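Local coordinates for protein copper-containing nitrite reductase (Hyphomicrobium denitrificans 1NES1, PDB 6TFD) that probably reduces nitrite to nitric oxide, taking electrons from cytochrome c and using bound copper, as a homotrimeric member of the multicopper oxidase family, at residues E66-N71 / F103-S108; I84-A89 / A107-Q112. All coordinates share one frame; numbering follows the deposited sequence.

Overall arrangement
Contacts 1 and 2 both lie in the N-terminal cupredoxin domain and illustrate how a beta sandwich is built: strands pair within a sheet, and the turn between sheets is then packed. Along the chain the order is 66-71, 84-89, 103-108 and 107-112, so the two contacts end on one continuous run and share Ala107 and Ser108. Contact 1 joins strands 67-73 and 100-106 of one sheet. Contact 2 sets the 84-89 loop against the turn leading to strand 111-116 of the other. Their centres lie about 9 Å apart. The Tyr87 ring carries the packing from sheet to turn, its CD1 3.6 Å from Phe105 CD2, and Ala89 adds touches on the Phe103 and Phe105 rings.

Contact 1 (E66-N71 / F103-S108); sequences ETVQIN and FSFIAS
Phe103 pairs with Ile70 at one end of an antiparallel ladder whose short strands run at 162° to each other. Ile70 N gives a nearly straight bond to Phe103 O (2.9 Å), and Phe103 N returns one to Ile70 O. The Phe103 ring lies beside Ile70, which lays its CB over the ring face and brings CG2 to 3.8 Å from Phe103 CE1. Next comes Ser104, in a non-hydrogen-bonded pair with Gln69; its CA donates a C-H to Val68 O, while its OG bonds to Pro266 O of the second subunit. Phe105 restores the hydrogen-bonded pattern: Val68 N bonds to Phe105 O at 2.8 Å and Phe105 N bonds back to Val68 O. With its CG wedged between backbone N and carbonyl carbon (chi1 60°), Phe105 leans its ring toward the neighbouring strand, alongside Val68, whose CB sits over one face, 21° off the ring normal. Val68 CG1 comes within 3.5 Å of Phe105 CZ, and Ile70 CD1 meets the ring edge. With an alanine here, the loss of the ring would probably open a gap beside Val68 and take from Tyr87 one of its aromatic neighbours. Ile106 follows on the opposite face, with CG1 3.9 Å from Thr67 OG1. Ala107, centre of an inverse gamma turn, closes the ladder through its N to Glu66 O (2.8 Å). This is edge pairing in a cupredoxin sheet: 100-106 is outermost within the chain, strand 30-39 flanks 67-73, Val68 and Ile70 pack inward on strand 60-63 of the facing sheet, and the second subunit packs on Thr67 and Gln69.

Contact 2 (I84-A89 / A107-Q112); sequences IDQYAA and ASKVGQ
Tyr87 and Ala107 make the nearest backbone approach, their CA atoms 8.1 Å apart, so no strand pairing joins the two segments and side chains must span the distance. The first segment is a tight turn closed by a G1 beta bulge, in which Ala88 and Ala89 both face Ile84. From this turn Tyr87 reaches across with the hydroxyl end of its ring. Its CG lies opposite the carbonyl carbon (chi1 -83°), and the phenol ends at the turn after strand 100-106. There Tyr87 OH donates to Lys109 O at 2.7 Å, in the carbonyl plane and on a lone pair, with a C=O...O angle of 117°. This fixes the far end of the ring against main chain. The ring is also bounded on two sides: Ser108 N lies at its edge, 3.6 Å from Tyr87 CE1, while Lys109 CD stands over one face, offset toward the rim. Lys109 then runs on past Tyr87 to Gln86, where its CD comes within 3.8 Å of Gln86 CG. The aliphatic part of the lysine thus lies against one face of Tyr87 and against Gln86, and its bend at chi4 brings NZ to 3.5 Å from Gln86 O. Beyond the two segments, Tyr87 meets Phe113 of strand 111-116 edge-to-face and packs on Leu131 and Val133 of strand 128-134. The loop between strands 83-84 and 89-90 is thereby seated against the end of the sandwich, and no other protein chain of the assembly touches either segment.

Contact 1 (E66-N71 / F103-S108)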
ATOM      1  N   GLU A  66       7.755 -13.025  40.604  1.00 56.30           N
ATOM      2  CA  GLU A  66       7.136 -11.929  39.802  1.00 49.20           C
ATOM      3  C   GLU A  66       5.728 -12.352  39.353  1.00 50.56           C
ATOM      4  O   GLU A  66       5.427 -13.561  39.267  1.00 52.84           O
ATOM      5  CB  GLU A  66       8.046 -11.519  38.638  1.00 51.22           C
ATOM      6  CG  GLU A  66       9.270 -10.718  39.082  1.00 53.50           C
ATOM      7  CD  GLU A  66      10.248 -10.272  38.005  1.00 59.14           C
ATOM      8  OE1 GLU A  66      10.344 -10.956  36.947  1.00 53.94           O
ATOM      9  OE2 GLU A  66      10.943  -9.243  38.241  1.00 69.67           O
ATOM     10  N   THR A  67       4.857 -11.369  39.166  1.00 56.53           N
ATOM     11  CA  THR A  67       3.540 -11.521  38.511  1.00 54.50           C
ATOM     12  C   THR A  67       3.761 -11.301  37.015  1.00 50.25           C
ATOM     13  O   THR A  67       4.359 -10.252  36.636  1.00 44.97           O
ATOM     14  CB  THR A  67       2.514 -10.566  39.128  1.00 57.88           C
ATOM     15  OG1 THR A  67       2.430 -10.877  40.514  1.00 55.49           O
ATOM     16  CG2 THR A  67       1.138 -10.713  38.522  1.00 69.07           C
ATOM     17  N   VAL A  68       3.318 -12.264  36.205  1.00 50.80           N
ATOM     18  CA  VAL A  68       3.578 -12.328  34.738  1.00 48.23           C
ATOM     19  C   VAL A  68       2.242 -12.098  34.045  1.00 48.05           C
ATOM     20  O   VAL A  68       1.267 -12.794  34.407  1.00 47.42           O
ATOM     21  CB  VAL A  68       4.213 -13.677  34.351  1.00 49.43           C
ATOM     22  CG1 VAL A  68       4.382 -13.841  32.849  1.00 49.65           C
ATOM     23  CG2 VAL A  68       5.551 -13.853  35.052  1.00 51.27           C
ATOM     24  N   GLN A  69       2.202 -11.103  33.157  1.00 45.69           N
ATOM     25  CA  GLN A  69       1.039 -10.779  32.291  1.00 46.60           C
ATOM     26  C   GLN A  69       1.501 -11.052  30.864  1.00 46.22           C
ATOM     27  O   GLN A  69       2.595 -10.550  30.489  1.00 46.03           O
ATOM     28  CB  GLN A  69       0.605  -9.324  32.473  1.00 49.07           C
ATOM     29  CG  GLN A  69      -0.702  -8.955  31.777  1.00 53.54           C
ATOM     30  CD  GLN A  69      -0.969  -7.461  31.736  1.00 53.85           C
ATOM     31  OE1 GLN A  69      -0.833  -6.757  32.733  1.00 55.84           O
ATOM     32  NE2 GLN A  69      -1.375  -6.957  30.578  1.00 49.94           N
ATOM     33  N   ILE A  70       0.758 -11.890  30.142  1.00 46.90           N
ATOM     34  CA  ILE A  70       1.040 -12.210  28.717  1.00 46.95           C
ATOM     35  C   ILE A  70      -0.172 -11.755  27.912  1.00 44.48           C
ATOM     36  O   ILE A  70      -1.294 -12.196  28.237  1.00 44.30           O
ATOM     37  CB  ILE A  70       1.333 -13.708  28.520  1.00 51.93           C
ATOM     38  CG1 ILE A  70       2.641 -14.123  29.199  1.00 51.83           C
ATOM     39  CG2 ILE A  70       1.337 -14.078  27.035  1.00 54.45           C
ATOM     40  CD1 ILE A  70       2.846 -15.628  29.245  1.00 52.90           C
ATOM     41  N   ASN A  71       0.063 -10.903  26.918  1.00 42.88           N
ATOM     42  CA  ASN A  71      -0.968 -10.419  25.969  1.00 44.41           C
ATOM     43  C   ASN A  71      -0.826 -11.165  24.633  1.00 47.67           C
ATOM     44  O   ASN A  71       0.165 -10.892  23.898  1.00 48.88           O
ATOM     45  CB  ASN A  71      -0.823  -8.917  25.745  1.00 42.93           C
ATOM     46  CG  ASN A  71      -0.745  -8.134  27.034  1.00 45.29           C
ATOM     47  OD1 ASN A  71      -1.562  -8.319  27.945  1.00 41.50           O
ATOM     48  ND2 ASN A  71       0.227  -7.237  27.095  1.00 44.46           N
ATOM     49  N   PHE A 103      -3.730 -12.922  30.042  1.00 46.00           N
ATOM     50  CA  PHE A 103      -3.760 -13.784  31.252  1.00 50.28           C
ATOM     51  C   PHE A 103      -2.519 -13.485  32.107  1.00 44.45           C
ATOM     52  O   PHE A 103      -1.524 -12.882  31.612  1.00 45.35           O
ATOM     53  CB  PHE A 103      -3.911 -15.264  30.879  1.00 51.45           C
ATOM     54  CG  PHE A 103      -2.732 -15.929  30.205  1.00 55.51           C
ATOM     55  CD1 PHE A 103      -2.495 -15.765  28.846  1.00 61.24           C
ATOM     56  CD2 PHE A 103      -1.885 -16.762  30.918  1.00 52.10           C
ATOM     57  CE1 PHE A 103      -1.422 -16.394  28.227  1.00 60.12           C
ATOM     58  CE2 PHE A 103      -0.818 -17.387  30.297  1.00 50.68           C
ATOM     59  CZ  PHE A 103      -0.595 -17.213  28.955  1.00 56.53           C
ATOM     60  N   SER A 104      -2.595 -13.862  33.379  1.00 44.25           N
ATOM     61  CA  SER A 104      -1.523 -13.634  34.373  1.00 48.58           C
ATOM     62  C   SER A 104      -1.444 -14.794  35.361  1.00 52.28           C
ATOM     63  O   SER A 104      -2.419 -15.587  35.489  1.00 53.94           O
ATOM     64  CB  SER A 104      -1.726 -12.329  35.097  1.00 49.67           C
ATOM     65  OG  SER A 104      -3.049 -12.242  35.601  1.00 52.14           O
ATOM     66  N   PHE A 105      -0.315 -14.831  36.063  1.00 51.50           N
ATOM     67  CA  PHE A 105       0.044 -15.860  37.067  1.00 53.61           C
ATOM     68  C   PHE A 105       1.259 -15.342  37.842  1.00 51.62           C
ATOM     69  O   PHE A 105       1.917 -14.390  37.375  1.00 49.68           O
ATOM     70  CB  PHE A 105       0.290 -17.221  36.395  1.00 56.83           C
ATOM     71  CG  PHE A 105       1.406 -17.243  35.376  1.00 54.46           C
ATOM     72  CD1 PHE A 105       1.177 -16.875  34.062  1.00 55.71           C
ATOM     73  CD2 PHE A 105       2.690 -17.612  35.734  1.00 51.08           C
ATOM     74  CE1 PHE A 105       2.211 -16.854  33.135  1.00 60.92           C
ATOM     75  CE2 PHE A 105       3.726 -17.584  34.812  1.00 57.56           C
ATOM     76  CZ  PHE A 105       3.486 -17.212  33.509  1.00 59.92           C
ATOM     77  N   ILE A 106       1.526 -15.939  39.005  1.00 56.53           N
ATOM     78  CA  ILE A 106       2.750 -15.669  39.811  1.00 54.73           C
ATOM     79  C   ILE A 106       3.781 -16.735  39.436  1.00 50.03           C
ATOM     80  O   ILE A 106       3.487 -17.930  39.589  1.00 47.91           O
ATOM     81  CB  ILE A 106       2.439 -15.625  41.321  1.00 57.91           C
ATOM     82  CG1 ILE A 106       1.438 -14.516  41.667  1.00 66.05           C
ATOM     83  CG2 ILE A 106       3.721 -15.475  42.132  1.00 58.53           C
ATOM     84  CD1 ILE A 106      -0.018 -14.966  41.660  1.00 81.26           C
ATOM     85  N   ALA A 107       4.946 -16.293  38.967  1.00 49.05           N
ATOM     86  CA  ALA A 107       6.118 -17.134  38.651  1.00 50.18           C
ATOM     87  C   ALA A 107       6.690 -17.732  39.944  1.00 47.28           C
ATOM     88  O   ALA A 107       7.797 -17.391  40.340  1.00 48.69           O
ATOM     89  CB  ALA A 107       7.117 -16.293  37.900  1.00 50.54           C
ATOM     90  N   SER A 108       5.935 -18.609  40.589  1.00 50.41           N
ATOM     91  CA  SER A 108       6.298 -19.203  41.898  1.00 54.58           C
ATOM     92  C   SER A 108       7.320 -20.336  41.732  1.00 54.26           C
ATOM     93  O   SER A 108       7.937 -20.702  42.750  1.00 56.01           O
ATOM     94  CB  SER A 108       5.057 -19.670  42.625  1.00 55.89           C
ATOM     95  OG  SER A 108       4.212 -20.409  41.759  1.00 61.94           O
TER

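Contact 2 (I84-A89 / A107-Q112)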
ATOM      1  N   ILE A  84       0.453 -22.723  29.375  1.00 48.47           N
ATOM      2  CA  ILE A  84       1.634 -23.049  30.220  1.00 49.26           C
ATOM      3  C   ILE A  84       1.158 -24.080  31.241  1.00 49.06           C
ATOM      4  O   ILE A  84       0.399 -23.722  32.153  1.00 50.73           O
ATOM      5  CB  ILE A  84       2.229 -21.768  30.837  1.00 49.03           C
ATOM      6  CG1 ILE A  84       2.484 -20.727  29.747  1.00 47.38           C
ATOM      7  CG2 ILE A  84       3.489 -22.086  31.624  1.00 46.48           C
ATOM      8  CD1 ILE A  84       3.154 -19.486  30.229  1.00 53.86           C
ATOM      9  N   ASP A  85       1.502 -25.337  31.004  1.00 53.94           N
ATOM     10  CA  ASP A  85       0.872 -26.490  31.690  1.00 62.63           C
ATOM     11  C   ASP A  85       1.164 -26.395  33.188  1.00 61.02           C
ATOM     12  O   ASP A  85       0.199 -26.461  33.964  1.00 61.83           O
ATOM     13  CB  ASP A  85       1.353 -27.829  31.119  1.00 63.67           C
ATOM     14  CG  ASP A  85       0.621 -28.289  29.865  1.00 59.85           C
ATOM     15  OD1 ASP A  85      -0.504 -27.789  29.608  1.00 58.85           O
ATOM     16  OD2 ASP A  85       1.183 -29.148  29.159  1.00 58.24           O
ATOM     17  N   GLN A  86       2.435 -26.219  33.558  1.00 62.36           N
ATOM     18  CA  GLN A  86       2.895 -26.310  34.968  1.00 67.00           C
ATOM     19  C   GLN A  86       2.268 -25.195  35.823  1.00 63.97           C
ATOM     20  O   GLN A  86       2.291 -25.343  37.070  1.00 65.91           O
ATOM     21  CB  GLN A  86       4.423 -26.287  35.014  1.00 80.27           C
ATOM     22  CG  GLN A  86       5.007 -26.435  36.421  1.00 92.30           C
ATOM     23  CD  GLN A  86       5.517 -27.818  36.754  1.00 98.56           C
ATOM     24  OE1 GLN A  86       5.286 -28.785  36.026  1.00105.04           O
ATOM     25  NE2 GLN A  86       6.219 -27.917  37.875  1.00 89.77           N
ATOM     26  N   TYR A  87       1.716 -24.136  35.209  1.00 54.73           N
ATOM     27  CA  TYR A  87       1.145 -22.960  35.920  1.00 52.21           C
ATOM     28  C   TYR A  87      -0.384 -22.936  35.800  1.00 51.37           C
ATOM     29  O   TYR A  87      -1.020 -21.958  36.255  1.00 48.34           O
ATOM     30  CB  TYR A  87       1.760 -21.657  35.401  1.00 51.10           C
ATOM     31  CG  TYR A  87       3.091 -21.317  36.018  1.00 46.70           C
ATOM     32  CD1 TYR A  87       3.172 -20.814  37.304  1.00 47.06           C
ATOM     33  CD2 TYR A  87       4.275 -21.505  35.329  1.00 46.55           C
ATOM     34  CE1 TYR A  87       4.397 -20.513  37.890  1.00 50.84           C
ATOM     35  CE2 TYR A  87       5.508 -21.203  35.895  1.00 48.17           C
ATOM     36  CZ  TYR A  87       5.575 -20.711  37.188  1.00 47.58           C
ATOM     37  OH  TYR A  87       6.773 -20.375  37.750  1.00 44.45           O
ATOM     38  N   ALA A  88      -0.971 -23.976  35.210  1.00 50.42           N
ATOM     39  CA  ALA A  88      -2.429 -24.062  34.975  1.00 51.85           C
ATOM     40  C   ALA A  88      -2.937 -22.739  34.391  1.00 49.16           C
ATOM     41  O   ALA A  88      -4.045 -22.310  34.769  1.00 53.08           O
ATOM     42  CB  ALA A  88      -3.127 -24.375  36.276  1.00 56.08           C
ATOM     43  N   ALA A  89      -2.128 -22.088  33.556  1.00 49.83           N
ATOM     44  CA  ALA A  89      -2.392 -20.727  33.033  1.00 56.31           C
ATOM     45  C   ALA A  89      -2.638 -20.824  31.531  1.00 52.58           C
ATOM     46  O   ALA A  89      -1.940 -21.611  30.878  1.00 56.79           O
ATOM     47  CB  ALA A  89      -1.246 -19.791  33.348  1.00 55.61           C
ATOM     48  N   ALA A 107       4.946 -16.293  38.967  1.00 49.05           N
ATOM     49  CA  ALA A 107       6.118 -17.134  38.651  1.00 50.18           C
ATOM     50  C   ALA A 107       6.690 -17.732  39.944  1.00 47.28           C
ATOM     51  O   ALA A 107       7.797 -17.391  40.340  1.00 48.69           O
ATOM     52  CB  ALA A 107       7.117 -16.293  37.900  1.00 50.54           C
ATOM     53  N   SER A 108       5.935 -18.609  40.589  1.00 50.41           N
ATOM     54  CA  SER A 108       6.298 -19.203  41.898  1.00 54.58           C
ATOM     55  C   SER A 108       7.320 -20.336  41.732  1.00 54.26           C
ATOM     56  O   SER A 108       7.937 -20.702  42.750  1.00 56.01           O
ATOM     57  CB  SER A 108       5.057 -19.670  42.625  1.00 55.89           C
ATOM     58  OG  SER A 108       4.212 -20.409  41.759  1.00 61.94           O
ATOM     59  N   LYS A 109       7.499 -20.872  40.514  1.00 54.71           N
ATOM     60  CA  LYS A 109       8.347 -22.069  40.240  1.00 51.84           C
ATOM     61  C   LYS A 109       9.520 -21.707  39.323  1.00 49.15           C
ATOM     62  O   LYS A 109       9.302 -21.110  38.249  1.00 50.08           O
ATOM     63  CB  LYS A 109       7.509 -23.184  39.616  1.00 56.71           C
ATOM     64  CG  LYS A 109       6.218 -23.539  40.344  1.00 62.17           C
ATOM     65  CD  LYS A 109       5.166 -24.180  39.425  1.00 71.31           C
ATOM     66  CE  LYS A 109       4.223 -25.151  40.114  1.00 69.53           C
ATOM     67  NZ  LYS A 109       2.908 -24.545  40.421  1.00 73.12           N
ATOM     68  N   VAL A 110      10.734 -22.048  39.750  1.00 49.46           N
ATOM     69  CA  VAL A 110      11.989 -21.812  38.984  1.00 51.80           C
ATOM     70  C   VAL A 110      12.183 -22.955  37.985  1.00 56.01           C
ATOM     71  O   VAL A 110      11.951 -24.120  38.357  1.00 57.11           O
ATOM     72  CB  VAL A 110      13.201 -21.677  39.922  1.00 52.07           C
ATOM     73  CG1 VAL A 110      14.519 -21.816  39.183  1.00 46.71           C
ATOM     74  CG2 VAL A 110      13.148 -20.368  40.697  1.00 54.37           C
ATOM     75  N   GLY A 111      12.621 -22.625  36.770  1.00 59.53           N
ATOM     76  CA  GLY A 111      12.888 -23.612  35.712  1.00 61.34           C
ATOM     77  C   GLY A 111      12.403 -23.116  34.369  1.00 62.97           C
ATOM     78  O   GLY A 111      12.242 -21.883  34.228  1.00 65.73           O
ATOM     79  N   GLN A 112      12.201 -24.039  33.420  1.00 62.43           N
ATOM     80  CA  GLN A 112      11.846 -23.728  32.009  1.00 62.26           C
ATOM     81  C   GLN A 112      10.519 -24.405  31.677  1.00 57.14           C
ATOM     82  O   GLN A 112      10.427 -25.616  31.872  1.00 63.50           O
ATOM     83  CB  GLN A 112      12.944 -24.178  31.045  1.00 63.48           C
ATOM     84  CG  GLN A 112      14.244 -23.401  31.202  1.00 66.17           C
ATOM     85  CD  GLN A 112      15.117 -23.504  29.976  1.00 76.13           C
ATOM     86  OE1 GLN A 112      16.168 -22.869  29.881  1.00 79.60           O
ATOM     87  NE2 GLN A 112      14.680 -24.307  29.015  1.00 79.81           N
TER